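Local structure of putative uncharacterized protein (Methanosarcina barkeri str. Fusaro, 3P43) at residues I31-Q35 with L81-F86; Q35-A39 with G96-V100; R47-D51 with F108-R113; E62-D66 with E126-Y131. The protein is probably a manganese-dependent phosphoesterase of the LigD 3'-phosphoesterase family of DNA repair enzymes, built as a beta barrel. One frame throughout, in Å; residues are numbered along the deposited sequence.

In the fold
From the N terminus, strand 31-38 runs through the first two contacts. In contact 1 its opening half meets the 3-10 segment 81-85 and F86 after it, closing a loop of 45 residues; in contact 2 its far end pairs with the start of strand 98-114 beside the manganese, across 56 residues. Strand 42-50 follows and in contact 3, again across 56 residues, meets the later part of strand 98-114, on the other side of the chain's centre from contact 2. Contact 4 closes 59 residues, joining the loop 62-66 to the entry of strand 130-135. Contacts 1 and 2 start from the same strand and share Q35; every other pair crosses along the chain.

Contact 1. Residues I31-Q35 with L81-F86; sequences IFVVQ and LAYADF
The amide nitrogen NE2 of Q35 is gripped by two backbone carbonyls, one in the 3-10 segment 81-85 and one on F86 after it. Q35 NE2 gives one hydrogen bond to Y83 O at 2.8 Å and another to F86 O at 2.9 Å. Both are bent, near 135° at the hydrogen, and neither oxygen lies in the amide plane. F86 O is approached in its carbonyl plane, on a lone pair, whereas at Y83 O the donor is tilted from that plane. Y83 O also takes the backbone N-H of F86, a bond that helps to close the turn. The other end of the amide, OE1, accepts from R47 NE, so both ends are held and the flip of the group is fixed. Q35 OE1 also sits 3.6 Å from Y83 CD2, and the tyrosine ring stands 81° from the amide plane.

Further back along the strand the contact becomes apolar. I31 has CG1 between its backbone N and carbonyl carbon (chi1 73°), and the extended branch beyond brings CD1 to 3.6 Å from A84 CB. L81 CD1 touches I31 CD1 more loosely, at 4.4 Å. V33 adds its CG2, 3.7 Å from A84 O, so the small A84 lies against two strand residues.

The 3-10 segment thus packs across one side of strand 31-38, between strands 70-80 and 88-90 in the chain. Strand 42-50 pairs with 31-38 along one edge and strand 98-114 along the other, while L54 of strand 53-59 touches both L81 and A84.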
# COMPACT_ATOMS: atom_id res chain seq x y z
N ILE A 31 -6.60 -6.99 7.18
CA ILE A 31 -5.56 -7.49 6.29
C ILE A 31 -4.87 -6.39 5.51
O ILE A 31 -5.40 -5.29 5.35
CB ILE A 31 -6.10 -8.56 5.32
CG1 ILE A 31 -6.96 -7.91 4.23
CG2 ILE A 31 -6.86 -9.65 6.07
CD1 ILE A 31 -7.53 -8.91 3.25
N PHE A 32 -3.66 -6.69 5.03
CA PHE A 32 -2.96 -5.79 4.13
C PHE A 32 -2.58 -6.60 2.91
O PHE A 32 -2.39 -7.82 2.99
CB PHE A 32 -1.71 -5.17 4.81
CG PHE A 32 -0.46 -6.01 4.70
CD1 PHE A 32 0.39 -5.89 3.61
CD2 PHE A 32 -0.11 -6.90 5.71
CE1 PHE A 32 1.54 -6.65 3.51
CE2 PHE A 32 1.04 -7.66 5.62
CZ PHE A 32 1.87 -7.54 4.52
N VAL A 33 -2.52 -5.93 1.77
CA VAL A 33 -2.09 -6.59 0.54
C VAL A 33 -1.15 -5.68 -0.23
O VAL A 33 -1.26 -4.45 -0.16
CB VAL A 33 -3.29 -6.99 -0.35
CG1 VAL A 33 -3.94 -5.76 -0.94
CG2 VAL A 33 -2.84 -7.94 -1.47
N VAL A 34 -0.21 -6.29 -0.93
CA VAL A 34 0.65 -5.57 -1.84
C VAL A 34 0.49 -6.23 -3.21
O VAL A 34 0.80 -7.41 -3.38
CB VAL A 34 2.11 -5.62 -1.41
CG1 VAL A 34 3.00 -4.98 -2.48
CG2 VAL A 34 2.30 -4.93 -0.07
N GLN A 35 -0.00 -5.46 -4.17
CA GLN A 35 -0.14 -5.95 -5.53
C GLN A 35 0.83 -5.24 -6.47
O GLN A 35 0.84 -4.01 -6.56
CB GLN A 35 -1.59 -5.78 -6.02
CG GLN A 35 -2.53 -6.90 -5.59
CD GLN A 35 -3.98 -6.47 -5.54
OE1 GLN A 35 -4.28 -5.30 -5.31
NE2 GLN A 35 -4.90 -7.41 -5.76
N LEU A 81 -12.79 -4.76 -0.51
CA LEU A 81 -12.00 -5.73 0.24
C LEU A 81 -11.65 -6.96 -0.59
O LEU A 81 -10.54 -7.50 -0.48
CB LEU A 81 -12.76 -6.12 1.50
CG LEU A 81 -11.98 -6.56 2.74
CD1 LEU A 81 -10.67 -5.81 2.85
CD2 LEU A 81 -12.84 -6.34 3.97
N ALA A 82 -12.58 -7.40 -1.43
CA ALA A 82 -12.39 -8.62 -2.22
C ALA A 82 -11.23 -8.50 -3.21
O ALA A 82 -10.75 -9.50 -3.75
CB ALA A 82 -13.68 -8.98 -2.94
N TYR A 83 -10.78 -7.27 -3.44
CA TYR A 83 -9.68 -7.02 -4.36
C TYR A 83 -8.36 -7.55 -3.79
O TYR A 83 -7.41 -7.77 -4.54
CB TYR A 83 -9.58 -5.53 -4.66
CG TYR A 83 -8.97 -5.23 -6.02
CD1 TYR A 83 -9.67 -5.51 -7.18
CD2 TYR A 83 -7.71 -4.67 -6.13
CE1 TYR A 83 -9.13 -5.24 -8.42
CE2 TYR A 83 -7.16 -4.39 -7.36
CZ TYR A 83 -7.88 -4.68 -8.51
OH TYR A 83 -7.34 -4.41 -9.74
N ALA A 84 -8.31 -7.75 -2.48
CA ALA A 84 -7.11 -8.29 -1.84
C ALA A 84 -6.79 -9.70 -2.35
O ALA A 84 -5.69 -10.21 -2.17
CB ALA A 84 -7.28 -8.31 -0.33
N ASP A 85 -7.77 -10.31 -3.00
CA ASP A 85 -7.63 -11.67 -3.50
C ASP A 85 -7.37 -11.70 -5.00
O ASP A 85 -7.18 -12.78 -5.56
CB ASP A 85 -8.90 -12.47 -3.20
CG ASP A 85 -9.02 -12.86 -1.75
OD1 ASP A 85 -7.98 -13.00 -1.07
OD2 ASP A 85 -10.16 -13.04 -1.28
N PHE A 86 -7.37 -10.54 -5.65
CA PHE A 86 -7.32 -10.54 -7.10
C PHE A 86 -5.93 -10.57 -7.73
O PHE A 86 -5.05 -9.79 -7.37
CB PHE A 86 -8.12 -9.40 -7.74
CG PHE A 86 -8.08 -9.45 -9.23
CD1 PHE A 86 -8.90 -10.34 -9.92
CD2 PHE A 86 -7.18 -8.68 -9.94
CE1 PHE A 86 -8.85 -10.42 -11.29
CE2 PHE A 86 -7.13 -8.75 -11.32
CZ PHE A 86 -7.96 -9.62 -12.00

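Contact 2. Residues Q35-A39 with G96-V100; sequences QRHDA and GAGKV. With MN (manganese (II) ion), chain B.
Strand 35-38 and strand 98-100 run antiparallel, 161° between their directions, with D38 and K99 as the hydrogen-bonded pair and H37 and V100 as the non-hydrogen-bonded pair next to it. D38 N gives to K99 O at 2.8 Å, and K99 N returns the bond to D38 O.

H37 turns its ring toward the metal side of the sheet. With CG anti to the backbone N (chi1 -170°), H37 ND1 reaches the manganese at 2.4 Å, and NE2, across the ring, gives a hydrogen bond to A97 O at 2.9 Å. That bond is bent, 132° at the hydrogen, and NE2 lies well above the A97 carbonyl plane; it helps to fix the rotation of the ring. H37, on strand 31-38, and H43 and D45, on its hairpin partner 42-50, hold the manganese in this beta barrel of the LigD 3'-phosphoesterase family.

G98 CA lies 3.8 Å from H37 NE2 and 3.3 Å from D38 O; with no side chain there the chain can pass close to both. Its backbone N lies at the ring edge. V100, on the same face as H37, sets CG2 4.0 Å from H37 CD2, while its other methyl, CG1, packs 3.6 Å from Q35 CG. On the opposite face D38 and K99 lie side by side, pointing the same way, and K99 NZ goes on to a salt bridge with E89.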
# COMPACT_ATOMS: atom_id res chain seq x y z
N GLN A 35 -0.00 -5.46 -4.17
CA GLN A 35 -0.14 -5.95 -5.53
C GLN A 35 0.83 -5.24 -6.47
O GLN A 35 0.84 -4.01 -6.56
CB GLN A 35 -1.59 -5.78 -6.02
CG GLN A 35 -2.53 -6.90 -5.59
CD GLN A 35 -3.98 -6.47 -5.54
OE1 GLN A 35 -4.28 -5.30 -5.31
NE2 GLN A 35 -4.90 -7.41 -5.76
N ARG A 36 1.66 -6.03 -7.14
CA ARG A 36 2.48 -5.51 -8.22
C ARG A 36 1.56 -5.23 -9.38
O ARG A 36 0.87 -6.13 -9.86
CB ARG A 36 3.54 -6.53 -8.63
CG ARG A 36 4.58 -5.96 -9.57
CD ARG A 36 5.58 -7.01 -9.99
NE ARG A 36 5.02 -7.95 -10.95
CZ ARG A 36 5.36 -9.24 -11.03
NH1 ARG A 36 6.24 -9.74 -10.18
NH2 ARG A 36 4.79 -10.02 -11.94
N HIS A 37 1.53 -3.99 -9.83
CA HIS A 37 0.61 -3.59 -10.89
C HIS A 37 1.39 -3.18 -12.14
O HIS A 37 2.09 -2.17 -12.14
CB HIS A 37 -0.28 -2.44 -10.41
CG HIS A 37 -1.41 -2.12 -11.34
ND1 HIS A 37 -2.21 -1.02 -11.17
CD2 HIS A 37 -1.87 -2.76 -12.44
CE1 HIS A 37 -3.12 -0.99 -12.13
NE2 HIS A 37 -2.94 -2.04 -12.91
N ASP A 38 1.29 -3.99 -13.19
CA ASP A 38 1.94 -3.69 -14.46
C ASP A 38 0.99 -2.88 -15.35
O ASP A 38 0.20 -3.45 -16.10
CB ASP A 38 2.34 -4.99 -15.16
CG ASP A 38 3.38 -4.76 -16.26
OD1 ASP A 38 3.71 -3.59 -16.54
OD2 ASP A 38 3.86 -5.76 -16.85
N ALA A 39 1.06 -1.56 -15.26
CA ALA A 39 0.15 -0.70 -16.00
C ALA A 39 0.94 0.17 -16.97
O ALA A 39 1.75 -0.34 -17.74
CB ALA A 39 -0.66 0.17 -15.04
N GLY A 96 -7.51 0.97 -13.09
CA GLY A 96 -6.71 -0.15 -12.61
C GLY A 96 -6.31 -1.10 -13.72
O GLY A 96 -5.81 -2.18 -13.45
N ALA A 97 -6.53 -0.69 -14.96
CA ALA A 97 -6.15 -1.50 -16.12
C ALA A 97 -4.70 -1.97 -16.00
O ALA A 97 -3.83 -1.22 -15.57
CB ALA A 97 -6.34 -0.73 -17.42
N GLY A 98 -4.45 -3.23 -16.37
CA GLY A 98 -3.11 -3.78 -16.34
C GLY A 98 -3.05 -5.15 -15.69
O GLY A 98 -4.07 -5.72 -15.31
N LYS A 99 -1.83 -5.66 -15.55
CA LYS A 99 -1.60 -6.96 -14.93
C LYS A 99 -1.42 -6.82 -13.43
O LYS A 99 -0.65 -5.97 -12.96
CB LYS A 99 -0.37 -7.62 -15.55
CG LYS A 99 -0.47 -7.80 -17.06
CD LYS A 99 0.89 -8.09 -17.67
CE LYS A 99 0.78 -8.35 -19.17
NZ LYS A 99 -0.18 -9.47 -19.44
N VAL A 100 -2.12 -7.66 -12.67
CA VAL A 100 -2.08 -7.58 -11.21
C VAL A 100 -1.61 -8.89 -10.60
O VAL A 100 -2.15 -9.95 -10.91
CB VAL A 100 -3.46 -7.23 -10.63
CG1 VAL A 100 -3.42 -7.22 -9.10
CG2 VAL A 100 -3.96 -5.90 -11.19
MN MN B . -2.00 0.61 -9.42

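Contact 3. Residues R47-D51 with F108-R113; sequences RLEMD and FELLKR
A methyl group of L48 sits squarely over the ring of F108. L48 CD2 is 3.9 Å from the centroid of the F108 ring and only 8° off its normal, a CH-pi contact. The rim of the same ring faces the backbone of strand 47-50: F108 CZ approaches E49 O to 3.2 Å, with the oxygen at the ring edge and near its plane. F108 is placed there by its first torsion (chi1 72°), which puts CG between its own backbone N and carbonyl carbon.

M50 carries the middle of the contact. Its chain bends at chi2 and sends M50 CE to 3.9 Å from L110 CD1, the two side chains crossing at about a right angle. M50 SD meets the guanidinium of R113 obliquely, 3.6 Å from NH1.

The two strands cross at 73° with their axes 9.2 Å apart. Both pair with 31-38 elsewhere in the curled antiparallel sheet; here no backbone hydrogen bonds join them, and side chains make the contact. On strand 108-113 a classic beta bulge, L111 and K112 both opposite V119 of strand 117-123, lets L110 and R113, three residues apart, both point toward strand 47-50.

At the outer end R113, extended from CG to NE, reaches D51. The direct salt bridge is long, R113 NH1 to D51 OD2 3.9 Å, and a water spans it: it donates to D51 OD2 at 2.6 Å and accepts from R113 NH1 at 2.7 Å. Farther out, F108 also packs on F32 and on L122 of strand 117-123, L48 leans on W57, and the carboxylate of E49 turns to the backbone N of I31.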
# COMPACT_ATOMS: atom_id res chain seq x y z
N ARG A 47 -2.08 -1.69 0.11
CA ARG A 47 -3.45 -1.53 0.58
C ARG A 47 -3.63 -1.99 2.02
O ARG A 47 -3.17 -3.07 2.40
CB ARG A 47 -4.42 -2.31 -0.30
CG ARG A 47 -4.26 -2.08 -1.79
CD ARG A 47 -5.36 -2.79 -2.55
NE ARG A 47 -5.01 -3.00 -3.94
CZ ARG A 47 -5.08 -2.06 -4.87
NH1 ARG A 47 -5.50 -0.85 -4.55
NH2 ARG A 47 -4.73 -2.34 -6.12
N LEU A 48 -4.33 -1.18 2.81
CA LEU A 48 -4.64 -1.50 4.20
C LEU A 48 -6.14 -1.57 4.38
O LEU A 48 -6.87 -0.67 3.95
CB LEU A 48 -4.09 -0.42 5.13
CG LEU A 48 -2.58 -0.28 5.30
CD1 LEU A 48 -2.26 1.00 6.08
CD2 LEU A 48 -2.00 -1.50 6.00
N GLU A 49 -6.61 -2.63 5.03
CA GLU A 49 -8.03 -2.73 5.34
C GLU A 49 -8.38 -1.78 6.46
O GLU A 49 -7.88 -1.91 7.58
CB GLU A 49 -8.43 -4.15 5.74
CG GLU A 49 -9.88 -4.24 6.20
CD GLU A 49 -10.29 -5.64 6.62
OE1 GLU A 49 -9.56 -6.60 6.29
OE2 GLU A 49 -11.35 -5.78 7.27
N MET A 50 -9.22 -0.80 6.14
CA MET A 50 -9.77 0.13 7.11
C MET A 50 -11.26 0.27 6.82
O MET A 50 -11.65 0.43 5.66
CB MET A 50 -9.11 1.50 6.97
CG MET A 50 -7.59 1.48 6.96
SD MET A 50 -6.89 2.01 8.53
CE MET A 50 -5.15 2.00 8.15
N ASP A 51 -12.08 0.24 7.86
CA ASP A 51 -13.50 0.51 7.72
C ASP A 51 -14.15 -0.28 6.59
O ASP A 51 -14.97 0.25 5.85
CB ASP A 51 -13.73 2.01 7.52
CG ASP A 51 -13.40 2.83 8.75
OD1 ASP A 51 -14.10 2.67 9.78
OD2 ASP A 51 -12.44 3.63 8.70
N PHE A 108 -2.43 -7.05 9.91
CA PHE A 108 -1.69 -5.98 10.56
C PHE A 108 -2.41 -5.48 11.81
O PHE A 108 -3.63 -5.66 11.94
CB PHE A 108 -1.43 -4.83 9.59
CG PHE A 108 -2.65 -4.03 9.24
CD1 PHE A 108 -2.95 -2.87 9.94
CD2 PHE A 108 -3.50 -4.44 8.22
CE1 PHE A 108 -4.07 -2.12 9.62
CE2 PHE A 108 -4.62 -3.69 7.90
CZ PHE A 108 -4.91 -2.53 8.60
N GLU A 109 -1.65 -4.89 12.71
CA GLU A 109 -2.19 -4.22 13.89
C GLU A 109 -1.99 -2.73 13.68
O GLU A 109 -0.89 -2.28 13.36
CB GLU A 109 -1.46 -4.68 15.15
CG GLU A 109 -1.76 -6.12 15.55
CD GLU A 109 -0.63 -6.78 16.33
OE1 GLU A 109 0.56 -6.53 16.02
OE2 GLU A 109 -0.94 -7.58 17.25
N LEU A 110 -3.07 -1.96 13.84
CA LEU A 110 -3.00 -0.52 13.64
C LEU A 110 -2.54 0.15 14.92
O LEU A 110 -3.20 0.06 15.95
CB LEU A 110 -4.37 0.03 13.22
CG LEU A 110 -4.48 1.54 13.00
CD1 LEU A 110 -3.73 1.95 11.74
CD2 LEU A 110 -5.94 1.97 12.92
N LEU A 111 -1.40 0.83 14.85
CA LEU A 111 -0.80 1.43 16.03
C LEU A 111 -1.26 2.87 16.21
O LEU A 111 -1.42 3.33 17.34
CB LEU A 111 0.73 1.38 15.94
CG LEU A 111 1.29 -0.03 15.73
CD1 LEU A 111 2.81 0.00 15.73
CD2 LEU A 111 0.77 -0.98 16.80
N LYS A 112 -1.48 3.56 15.10
CA LYS A 112 -1.79 4.98 15.13
C LYS A 112 -2.39 5.38 13.80
O LYS A 112 -1.99 4.88 12.75
CB LYS A 112 -0.51 5.77 15.40
CG LYS A 112 -0.66 7.29 15.39
CD LYS A 112 0.70 7.97 15.52
CE LYS A 112 0.62 9.48 15.40
NZ LYS A 112 0.50 10.16 16.72
N ARG A 113 -3.37 6.27 13.83
CA ARG A 113 -3.92 6.83 12.60
C ARG A 113 -4.44 8.23 12.82
O ARG A 113 -5.27 8.47 13.71
CB ARG A 113 -5.03 5.96 12.01
CG ARG A 113 -5.73 6.65 10.85
CD ARG A 113 -6.47 5.68 9.94
NE ARG A 113 -7.00 6.38 8.77
CZ ARG A 113 -8.12 6.04 8.13
NH1 ARG A 113 -8.84 5.01 8.56
NH2 ARG A 113 -8.53 6.74 7.08
O HOH W 1 -10.97 4.79 6.86

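Contact 4. Residues E62-D66 with E126-Y131; sequences EPPKD and ELKGIY
Y131 OH gives a hydrogen bond of 2.8 Å to P64 O, and this is the polar core of the tight side. The hydroxyl lies in the carbonyl plane, with a C=O...O angle of 146°, and the carbonyl oxygen in turn lies at the ring edge, near the ring plane. CG of Y131 is anti to its carbonyl carbon (chi1 -78°), which swings the ring toward the proline loop, and Y131 CE1 comes 3.1 Å from P64 O.

L127 packs beside this bond with its forked end. L127 CD1 lies 3.8 Å from P63 CB, and L127 CD2 rests 3.9 Å from P64 O, so the branch lies against both prolines. F147 of strand 145-149 touches the two prolines as well, and L122 backs both L127 and Y131. The side chain of P63 is about 12 Å from the manganese.

The exposed side is looser. K65 stretches out beyond CG and runs alongside E126, the two pointing the same way, but the salt bridge between K65 NZ and E126 OE1 is long at 3.6 Å. The bend of E126 at chi2 (-67°) brings its carboxylate toward the lysine end. W103 of strand 98-114 lies against both of these side chains. A water accepts the N-H of K128, 2.8 Å from K128 N, and lies within hydrogen-bonding distance of K65 O and E126 O. K65 O also accepts from K149 NZ.

Here the irregular, proline-containing loop between strands 53-59 and 70-80 lies against E126 and L127 ahead of the corner at G129 and against Y131 beyond it, packing on the turn that leads into strand 130-135 of the antiparallel beta barrel.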
# COMPACT_ATOMS: atom_id res chain seq x y z
N GLU A 62 9.41 -1.27 -5.09
CA GLU A 62 9.02 -2.30 -4.13
C GLU A 62 8.94 -1.70 -2.73
O GLU A 62 9.81 -0.93 -2.33
CB GLU A 62 10.03 -3.46 -4.12
CG GLU A 62 10.20 -4.18 -5.46
CD GLU A 62 10.94 -5.50 -5.31
OE1 GLU A 62 11.40 -5.80 -4.18
OE2 GLU A 62 11.05 -6.25 -6.31
N PRO A 63 7.89 -2.06 -1.98
CA PRO A 63 7.83 -1.63 -0.58
C PRO A 63 9.09 -2.10 0.12
O PRO A 63 9.57 -3.19 -0.17
CB PRO A 63 6.60 -2.36 -0.05
CG PRO A 63 5.72 -2.54 -1.25
CD PRO A 63 6.68 -2.80 -2.39
N PRO A 64 9.64 -1.28 1.02
CA PRO A 64 10.96 -1.60 1.59
C PRO A 64 10.85 -2.72 2.63
O PRO A 64 10.01 -2.64 3.52
CB PRO A 64 11.39 -0.28 2.24
CG PRO A 64 10.10 0.38 2.61
CD PRO A 64 9.10 -0.01 1.55
N LYS A 65 11.68 -3.74 2.50
CA LYS A 65 11.65 -4.86 3.43
C LYS A 65 12.44 -4.57 4.71
O LYS A 65 12.25 -5.23 5.73
CB LYS A 65 12.19 -6.13 2.77
CG LYS A 65 11.39 -6.59 1.55
CD LYS A 65 12.02 -7.84 0.95
CE LYS A 65 11.41 -8.17 -0.40
NZ LYS A 65 12.03 -9.38 -1.01
N ASP A 66 13.34 -3.59 4.63
CA ASP A 66 14.17 -3.21 5.77
C ASP A 66 14.12 -1.71 6.00
O ASP A 66 13.91 -0.94 5.06
CB ASP A 66 15.62 -3.63 5.52
CG ASP A 66 15.81 -5.13 5.55
OD1 ASP A 66 15.05 -5.82 6.26
OD2 ASP A 66 16.74 -5.62 4.86
N GLU A 126 6.92 -10.83 3.13
CA GLU A 126 7.97 -9.92 2.71
C GLU A 126 8.08 -8.79 3.73
O GLU A 126 9.16 -8.44 4.18
CB GLU A 126 7.66 -9.33 1.34
CG GLU A 126 7.38 -10.37 0.27
CD GLU A 126 8.60 -11.21 -0.07
OE1 GLU A 126 9.53 -11.30 0.75
OE2 GLU A 126 8.62 -11.79 -1.18
N LEU A 127 6.93 -8.25 4.10
CA LEU A 127 6.88 -7.12 5.00
C LEU A 127 6.49 -7.57 6.40
O LEU A 127 5.38 -8.08 6.62
CB LEU A 127 5.88 -6.07 4.50
CG LEU A 127 5.97 -5.66 3.02
CD1 LEU A 127 5.07 -4.48 2.76
CD2 LEU A 127 7.41 -5.34 2.63
N LYS A 128 7.41 -7.40 7.34
CA LYS A 128 7.13 -7.66 8.74
C LYS A 128 7.58 -6.49 9.60
O LYS A 128 8.60 -5.86 9.33
CB LYS A 128 7.83 -8.93 9.21
CG LYS A 128 7.51 -10.16 8.40
CD LYS A 128 8.37 -11.33 8.85
CE LYS A 128 8.06 -12.58 8.05
NZ LYS A 128 8.29 -12.36 6.60
N GLY A 129 6.82 -6.20 10.65
CA GLY A 129 7.21 -5.17 11.60
C GLY A 129 6.54 -3.84 11.35
O GLY A 129 5.60 -3.74 10.55
N ILE A 130 7.02 -2.80 12.02
CA ILE A 130 6.34 -1.52 12.01
C ILE A 130 6.67 -0.69 10.78
O ILE A 130 7.83 -0.48 10.46
CB ILE A 130 6.61 -0.72 13.30
CG1 ILE A 130 6.33 -1.60 14.53
CG2 ILE A 130 5.75 0.53 13.34
CD1 ILE A 130 6.78 -0.97 15.83
N TYR A 131 5.62 -0.23 10.11
CA TYR A 131 5.75 0.60 8.93
C TYR A 131 5.02 1.92 9.15
O TYR A 131 4.03 1.97 9.89
CB TYR A 131 5.17 -0.12 7.71
CG TYR A 131 6.11 -1.15 7.15
CD1 TYR A 131 6.78 -0.93 5.95
CD2 TYR A 131 6.36 -2.34 7.83
CE1 TYR A 131 7.65 -1.87 5.44
CE2 TYR A 131 7.24 -3.29 7.33
CZ TYR A 131 7.88 -3.04 6.14
OH TYR A 131 8.76 -3.97 5.63
O HOH W 2 10.14 -6.92 6.70